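Local atomic coordinates of enoyl-CoA hydratase/isomerase (Pseudomonas aeruginosa, PDB entry 3LAO), a protein that probably hydrates an enoyl-CoA substrate, adding water across its double bond, as a homotrimeric member of the enoyl-CoA hydratase/isomerase (crotonase) family. Residues R13-E17 / L44-E50. Sequence-based numbering, arbitrary orientation. Where two conformers were deposited one is given.
Sequences RVTRE and LALAMGE
R16 reaches from the edge strand to the helix and binds E50 in a salt bridge, NE to OE1 at 2.8 Å. The bond is bent, with an N-H...O angle of 135°; OE1 is met nearly along its C-O axis but is tilted somewhat out of the guanidinium plane. Carboxylate and guanidinium planes are turned 40° from each other. The arginine chain is extended from CG to NE, which carries its head group across to the helix. A47 then lies over one face of the guanidinium, its CB 3.9 Å from NE, while L46 CB meets the edge in plane, 3.6 Å from NH2. A second carboxylate, that of D43 one helical turn before A47, takes NH1 in another salt bridge.

The apolar part of the contact belongs to V14, two residues back on the same side of the strand. Its two methyls divide the work: CG1 rests on A47 CB at 3.8 Å, and CG2 packs against L44 CB at 4.0 Å. The small A47 thus serves both V14 and R16, and it also touches I25 on the neighbouring strand 22-27, as V14 does.

Strand 14-17 and helix 44-50 run nearly parallel, 16° apart with axes 8.9 Å from each other; the helix lies on one face of the sheet, over the outermost strand 14-19 and its neighbour 22-27, at the margin of the sheet of the crotonase fold. Chemically, the buried valine–alanine–leucine packing gives way to a partly exposed ionic rim. There R16, gripped at NE by E50 and at NH1 by D43, has its charge balanced from the helix, and this probably helps to fix the rotation of the guanidinium and to fasten the strand to the helix.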
loop_
_atom_site.group_PDB
_atom_site.type_symbol
_atom_site.label_atom_id
_atom_site.label_comp_id
_atom_site.label_asym_id
_atom_site.label_seq_id
_atom_site.Cartn_x
_atom_site.Cartn_y
_atom_site.Cartn_z
ATOM N N ARG B 13 20.870 0.964 27.851
ATOM C CA ARG B 13 19.970 1.908 28.487
ATOM C C ARG B 13 19.646 3.038 27.495
ATOM O O ARG B 13 20.212 3.142 26.409
ATOM C CB ARG B 13 20.637 2.494 29.734
ATOM C CG ARG B 13 21.669 3.547 29.385
ATOM C CD ARG B 13 22.719 3.714 30.458
ATOM N NE ARG B 13 23.823 4.569 30.006
ATOM C CZ ARG B 13 25.079 4.506 30.458
ATOM N NH1 ARG B 13 25.436 3.613 31.390
ATOM N NH2 ARG B 13 25.987 5.340 29.960
ATOM N N VAL B 14 18.811 3.963 27.914
ATOM C CA VAL B 14 18.314 4.937 26.985
ATOM C C VAL B 14 18.380 6.344 27.618
ATOM O O VAL B 14 18.027 6.517 28.778
ATOM C CB VAL B 14 16.893 4.428 26.584
ATOM C CG1 VAL B 14 15.865 5.489 26.585
ATOM C CG2 VAL B 14 16.980 3.589 25.262
ATOM N N THR B 15 18.848 7.354 26.891
ATOM C CA THR B 15 18.746 8.705 27.440
ATOM C C THR B 15 17.360 9.291 27.207
ATOM O O THR B 15 16.673 8.935 26.243
ATOM C CB THR B 15 19.782 9.674 26.863
ATOM O OG1 THR B 15 19.528 9.903 25.468
ATOM C CG2 THR B 15 21.247 9.160 27.092
ATOM N N ARG B 16 16.957 10.210 28.072
ATOM C CA ARG B 16 15.663 10.862 27.959
ATOM C C ARG B 16 15.833 12.355 28.145
ATOM O O ARG B 16 16.548 12.783 29.045
ATOM C CB ARG B 16 14.714 10.352 29.031
ATOM C CG ARG B 16 14.394 8.856 28.983
ATOM C CD ARG B 16 13.951 8.500 30.331
ATOM N NE ARG B 16 13.156 7.300 30.472
ATOM C CZ ARG B 16 13.657 6.092 30.691
ATOM N NH1 ARG B 16 14.996 5.915 30.724
ATOM N NH2 ARG B 16 12.817 5.060 30.862
ATOM N N GLU B 17 15.184 13.150 27.303
ATOM C CA GLU B 17 15.213 14.596 27.485
ATOM C C GLU B 17 13.931 15.260 27.007
ATOM O O GLU B 17 13.428 14.961 25.932
ATOM C CB GLU B 17 16.427 15.234 26.806
ATOM C CG GLU B 17 16.353 16.772 26.745
ATOM C CD GLU B 17 17.359 17.427 25.756
ATOM O OE1 GLU B 17 18.221 16.692 25.191
ATOM O OE2 GLU B 17 17.266 18.676 25.546
ATOM N N LEU B 44 13.936 1.366 26.737
ATOM C CA LEU B 44 13.277 1.980 25.590
ATOM C C LEU B 44 11.711 1.922 25.707
ATOM O O LEU B 44 11.038 2.931 25.521
ATOM C CB LEU B 44 13.783 1.383 24.242
ATOM C CG LEU B 44 13.065 1.850 22.931
ATOM C CD1 LEU B 44 13.110 3.370 22.788
ATOM C CD2 LEU B 44 13.623 1.241 21.655
ATOM N N ALA B 45 11.146 0.760 26.017
ATOM C CA ALA B 45 9.709 0.655 26.236
ATOM C C ALA B 45 9.219 1.541 27.383
ATOM O O ALA B 45 8.148 2.143 27.270
ATOM C CB ALA B 45 9.297 -0.773 26.472
ATOM N N LEU B 46 10.006 1.655 28.461
ATOM C CA LEU B 46 9.670 2.583 29.564
ATOM C C LEU B 46 9.729 4.058 29.179
ATOM O O LEU B 46 8.894 4.842 29.608
ATOM C CB LEU B 46 10.526 2.339 30.803
ATOM C CG LEU B 46 10.127 1.111 31.624
ATOM C CD1 LEU B 46 11.069 0.923 32.810
ATOM C CD2 LEU B 46 8.681 1.168 32.111
ATOM N N ALA B 47 10.748 4.426 28.404
ATOM C CA ALA B 47 10.859 5.751 27.815
ATOM C C ALA B 47 9.645 6.072 26.911
ATOM O O ALA B 47 9.124 7.185 26.956
ATOM C CB ALA B 47 12.153 5.870 27.020
HETATM N N MSE B 48 9.194 5.116 26.102
HETATM C CA MSE B 48 7.988 5.369 25.309
HETATM C C MSE B 48 6.740 5.517 26.182
HETATM O O MSE B 48 5.951 6.421 25.973
HETATM C CB MSE B 48 7.760 4.302 24.250
HETATM C CG MSE B 48 7.309 4.925 22.948
HETATM SE SE MSE B 48 8.803 5.778 22.027
HETATM C CE MSE B 48 9.578 4.201 21.156
ATOM N N GLY B 49 6.578 4.630 27.159
ATOM C CA GLY B 49 5.464 4.727 28.090
ATOM C C GLY B 49 5.430 6.104 28.743
ATOM O O GLY B 49 4.385 6.724 28.897
ATOM N N GLU B 50 6.592 6.607 29.110
ATOM C CA GLU B 50 6.636 7.889 29.770
ATOM C C GLU B 50 6.288 9.066 28.812
ATOM O O GLU B 50 5.627 10.039 29.221
ATOM C CB GLU B 50 7.984 8.071 30.491
ATOM C CG GLU B 50 8.502 9.528 30.516
ATOM C CD GLU B 50 9.922 9.692 31.149
ATOM O OE1 GLU B 50 10.779 8.752 31.025
ATOM O OE2 GLU B 50 10.159 10.781 31.763
#